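Histidine phosphotransferase (Caulobacter crescentus, PDB 2OOC) probably relays phosphoryl groups between histidine and aspartate side chains, as other histidine phosphotransfer (Hpt) proteins do, in signalling that regulates stalk biogenesis. Local coordinates at residues Gly9-Phe13 against Ala94-Ile99; Met44-Thr48 against Leu85-Arg89. All blocks are in the same frame, centred on the assembly; numbering follows the deposited sequence.

How the contacts relate
Both contacts pack a loop onto helix 85-111, the long C-terminal helix of this all-helical Hpt protein, with centres about 19 Å apart. Contact 1, about 7 Å from the centre of the chain, brings Gly9-Phe13 against the middle of that helix; contact 2, about 15 Å out, brings the loop between helices 24-41 and 52-66 against its first turn. Each mixes buried and exposed residues. Their polar chemistry is reversed: in contact 1 a carboxylate on the helix accepts from loop backbone, whereas in contact 2 a helix guanidinium donates to it. The apolar parts are alanines, a valine, an isoleucine and one ring in the first, leucines, a valine and a proline in the second.

Contact 1: residues Gly9-Phe13 against Ala94-Ile99; sequences GAVDF and AALLDI
The ring of Phe13 reaches the turn at Asp98 and Ile99 with its CZ corner, which comes obliquely to 3.5 Å from Asp98 O, while Asp98 C and Ile99 N lie in the ring plane at its edge. One ring face is backed from within the loop by Val11 CG1, 3.7 Å above the plane and shifted toward the rim. The Val11 torsion divides the work of its branches: with CG1 anti to the backbone N (chi1 -178°), CG1 meets the ring and CG2 is left to touch the helix, 3.8 Å from Ala95 O and close to Asp98 CB. Ala10 packs one turn back, its CB 3.4 Å from Ala94 O and beside the methyls of Ala94 and Ala95; these short side chains let the backbones approach closely. Phe13 also stacks on Tyr102, one turn further along helix 85-111, so the N-terminal loop packs on the last helix of the Hpt four-helix bundle. Cut back to an alanine, Phe13 would probably leave Tyr102 without its stacking partner, strip the cover from Val11 CG1 and open a gap beside the Asp98-Ile99 backbone. In one of two Asp98 conformers, OD2 takes the Val11 N-H in a fairly straight bond (3.1 Å, 157°), the donor coming from 41° above the carboxylate plane. Ala10 N is also near, 2.9 Å from OD2. A water donates to both Val11 O and Asp98 OD2, bridging the loop to the same oxygen. Asp12 turns the other way and stands at the N-cap of helix 13-19, where its bonds are weak. The helix-borne carboxylate thus satisfies backbone of the first modelled residues, and in this conformer the Val11 N-H and the water that donate to OD2 are consistent with a charged Asp98.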
# COMPACT_ATOMS: atom_id res chain seq x y z
N GLY A 9 12.28 4.73 0.13
CA GLY A 9 11.44 3.63 -0.44
C GLY A 9 10.39 3.14 0.55
O GLY A 9 10.71 2.48 1.52
N ALA A 10 9.13 3.47 0.32
CA ALA A 10 8.01 2.91 1.13
C ALA A 10 7.76 1.44 0.82
O ALA A 10 7.30 0.65 1.69
CB ALA A 10 6.71 3.75 0.87
N VAL A 11 8.01 1.04 -0.43
CA VAL A 11 7.65 -0.30 -0.90
C VAL A 11 8.88 -1.09 -1.30
O VAL A 11 9.71 -0.59 -2.03
CB VAL A 11 6.66 -0.22 -2.03
CG1 VAL A 11 6.21 -1.58 -2.52
CG2 VAL A 11 5.42 0.54 -1.59
N ASP A 12 8.96 -2.32 -0.80
CA ASP A 12 10.05 -3.21 -1.15
C ASP A 12 9.71 -3.90 -2.42
O ASP A 12 9.01 -4.96 -2.39
CB ASP A 12 10.22 -4.25 -0.02
CG ASP A 12 11.50 -4.99 -0.13
OD1 ASP A 12 11.97 -5.15 -1.28
OD2 ASP A 12 12.00 -5.43 0.94
N PHE A 13 10.11 -3.36 -3.57
CA PHE A 13 9.64 -3.92 -4.82
C PHE A 13 10.29 -5.27 -5.11
O PHE A 13 9.77 -6.09 -5.88
CB PHE A 13 9.79 -2.92 -6.00
CG PHE A 13 8.79 -1.81 -5.95
CD1 PHE A 13 7.46 -2.04 -6.21
CD2 PHE A 13 9.17 -0.57 -5.61
CE1 PHE A 13 6.51 -0.98 -6.14
CE2 PHE A 13 8.24 0.45 -5.54
CZ PHE A 13 6.94 0.26 -5.79
N ALA A 94 2.83 7.58 1.02
CA ALA A 94 4.18 7.21 0.60
C ALA A 94 4.16 5.89 -0.18
O ALA A 94 4.90 5.75 -1.16
CB ALA A 94 5.09 7.09 1.83
N ALA A 95 3.31 4.93 0.20
CA ALA A 95 3.28 3.68 -0.50
C ALA A 95 2.65 3.90 -1.90
O ALA A 95 3.19 3.38 -2.91
CB ALA A 95 2.49 2.63 0.34
N LEU A 96 1.57 4.71 -1.97
CA LEU A 96 0.94 4.98 -3.24
C LEU A 96 1.88 5.75 -4.21
O LEU A 96 1.87 5.55 -5.41
CB LEU A 96 -0.40 5.69 -3.04
CG LEU A 96 -1.46 4.75 -2.47
CD1 LEU A 96 -2.63 5.62 -2.05
CD2 LEU A 96 -1.98 3.66 -3.42
N LEU A 97 2.68 6.65 -3.63
CA LEU A 97 3.65 7.45 -4.38
C LEU A 97 4.61 6.54 -5.10
O LEU A 97 4.86 6.66 -6.29
CB LEU A 97 4.39 8.34 -3.37
CG LEU A 97 5.53 9.10 -4.00
CD1 LEU A 97 4.98 10.31 -4.81
CD2 LEU A 97 6.38 9.64 -2.85
N ASP A 98 5.09 5.57 -4.33
CA ASP A 98 6.05 4.57 -4.81
C ASP A 98 5.45 3.67 -5.89
O ASP A 98 6.03 3.45 -6.92
CB ASP A 98 6.50 3.68 -3.63
CG ASP A 98 7.76 4.14 -2.97
OD1 ASP A 98 7.94 5.38 -2.93
OD2 ASP A 98 8.54 3.24 -2.52
N ILE A 99 4.26 3.18 -5.60
CA ILE A 99 3.58 2.26 -6.51
C ILE A 99 3.25 2.93 -7.82
O ILE A 99 3.49 2.36 -8.90
CB ILE A 99 2.31 1.72 -5.83
CG1 ILE A 99 2.75 0.70 -4.77
CG2 ILE A 99 1.35 1.10 -6.86
CD1 ILE A 99 1.61 0.36 -3.83
O HOH W 1 10.68 1.79 -2.95

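Contact 2: residues Met44-Thr48 against Leu85-Arg89; sequences MLDPT and LEGVR
Leu45 meets helix 85-111 with both its backbone carbonyl and its side chain. Arg89 NH1 donates to Leu45 O over 2.8 Å with an N-H...O angle of 149°, the oxygen lying near the guanidinium plane at its edge. A bend in the arginine chain at chi3 (-58°) brings the guanidinium round to this carbonyl, while its aliphatic part runs alongside Leu45, CG 3.8 Å from Leu45 CB. The Leu45 methyls turn inward: CD2 meets Leu85 CD2 at 4.0 Å, and both CD1 and CD2 touch Val88 CG1, the Leu45 and Val88 side chains crossing at about a right angle. Leu85 spreads its two branches, since CD1 goes instead to the Asp46-Pro47 peptide, 3.3 Å from Pro47 N, and to the Pro47 ring at CD. Behind these contacts the loop shapes itself. Leu45 is the centre of an inverse gamma turn, closed by a weak bond from Asp46 N to Met44 O. Next comes an Asx turn, in which Asp46 OD1 accepts from Thr48 N at 2.9 Å; Thr48 OG1 donates to the same oxygen at 2.8 Å, from the same face of the carboxylate. On the helix side, Glu86 CA packs against one face of the Arg89 guanidinium. A glycerol, probably from the crystallisation liquor, is hydrogen-bonded to Glu86 N and weakly to Arg89 NH1. Deeper in the bundle, Leu45 and Leu85 both rest on Val56 of helix 52-66, and Leu85 and Val88 share Cys78 of helix 69-79, so the loop packs on helices 85-111 and 52-66, while Leu85 and Val88 carry the packing on to helix 69-79.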
# COMPACT_ATOMS: atom_id res chain seq x y z
N MSE A 44 -11.97 5.94 4.66
CA MSE A 44 -12.44 5.57 6.00
C MSE A 44 -11.43 5.81 7.08
O MSE A 44 -11.73 5.60 8.26
CB MSE A 44 -12.80 4.12 6.04
CG MSE A 44 -13.73 3.76 4.93
SE MSE A 44 -14.18 1.96 5.14
CE MSE A 44 -14.99 1.63 3.46
N LEU A 45 -10.22 6.27 6.71
CA LEU A 45 -9.14 6.52 7.66
C LEU A 45 -9.32 7.86 8.32
O LEU A 45 -8.52 8.83 8.14
CB LEU A 45 -7.78 6.42 6.97
CG LEU A 45 -7.49 5.03 6.40
CD1 LEU A 45 -6.28 5.06 5.53
CD2 LEU A 45 -7.28 4.05 7.52
N ASP A 46 -10.36 7.95 9.13
CA ASP A 46 -10.82 9.21 9.75
C ASP A 46 -11.48 8.77 11.04
O ASP A 46 -12.37 7.92 11.00
CB ASP A 46 -11.86 9.82 8.79
CG ASP A 46 -12.56 11.07 9.31
OD1 ASP A 46 -12.67 11.28 10.52
OD2 ASP A 46 -13.09 11.80 8.45
N PRO A 47 -11.12 9.34 12.20
CA PRO A 47 -11.72 8.86 13.45
C PRO A 47 -13.25 9.01 13.56
O PRO A 47 -13.85 8.32 14.37
CB PRO A 47 -10.98 9.67 14.52
CG PRO A 47 -10.54 10.87 13.82
CD PRO A 47 -10.18 10.45 12.42
N THR A 48 -13.86 9.87 12.73
CA THR A 48 -15.27 10.06 12.75
C THR A 48 -15.96 9.16 11.73
O THR A 48 -17.17 9.22 11.61
CB THR A 48 -15.68 11.51 12.46
OG1 THR A 48 -15.35 11.79 11.09
CG2 THR A 48 -14.90 12.46 13.37
N LEU A 85 -4.46 8.03 12.99
CA LEU A 85 -4.97 7.83 11.64
C LEU A 85 -4.28 8.74 10.64
O LEU A 85 -4.03 8.35 9.50
CB LEU A 85 -6.45 8.03 11.57
CG LEU A 85 -7.23 6.81 12.13
CD1 LEU A 85 -8.71 7.10 12.39
CD2 LEU A 85 -7.11 5.54 11.23
N GLU A 86 -3.89 9.93 11.05
CA GLU A 86 -3.09 10.74 10.17
C GLU A 86 -1.76 10.07 9.78
O GLU A 86 -1.32 10.14 8.61
CB GLU A 86 -2.84 12.09 10.85
CG GLU A 86 -2.05 13.11 10.02
CD GLU A 86 -1.93 14.51 10.70
OE1 GLU A 86 -2.55 14.75 11.76
OE2 GLU A 86 -1.19 15.35 10.16
N GLY A 87 -1.15 9.38 10.73
CA GLY A 87 0.08 8.66 10.47
C GLY A 87 -0.11 7.51 9.48
O GLY A 87 0.74 7.21 8.62
N VAL A 88 -1.25 6.82 9.60
CA VAL A 88 -1.63 5.81 8.60
C VAL A 88 -1.82 6.42 7.21
O VAL A 88 -1.29 5.92 6.23
CB VAL A 88 -2.88 5.03 9.02
CG1 VAL A 88 -3.20 3.94 8.00
CG2 VAL A 88 -2.62 4.37 10.41
N ARG A 89 -2.54 7.54 7.14
CA ARG A 89 -2.76 8.22 5.89
C ARG A 89 -1.48 8.64 5.20
O ARG A 89 -1.33 8.46 3.99
CB ARG A 89 -3.71 9.42 6.05
CG ARG A 89 -5.10 9.03 6.43
CD ARG A 89 -6.09 10.10 6.11
NE ARG A 89 -5.71 11.35 6.80
CZ ARG A 89 -6.02 11.67 8.04
NH1 ARG A 89 -6.75 10.88 8.79
NH2 ARG A 89 -5.60 12.83 8.58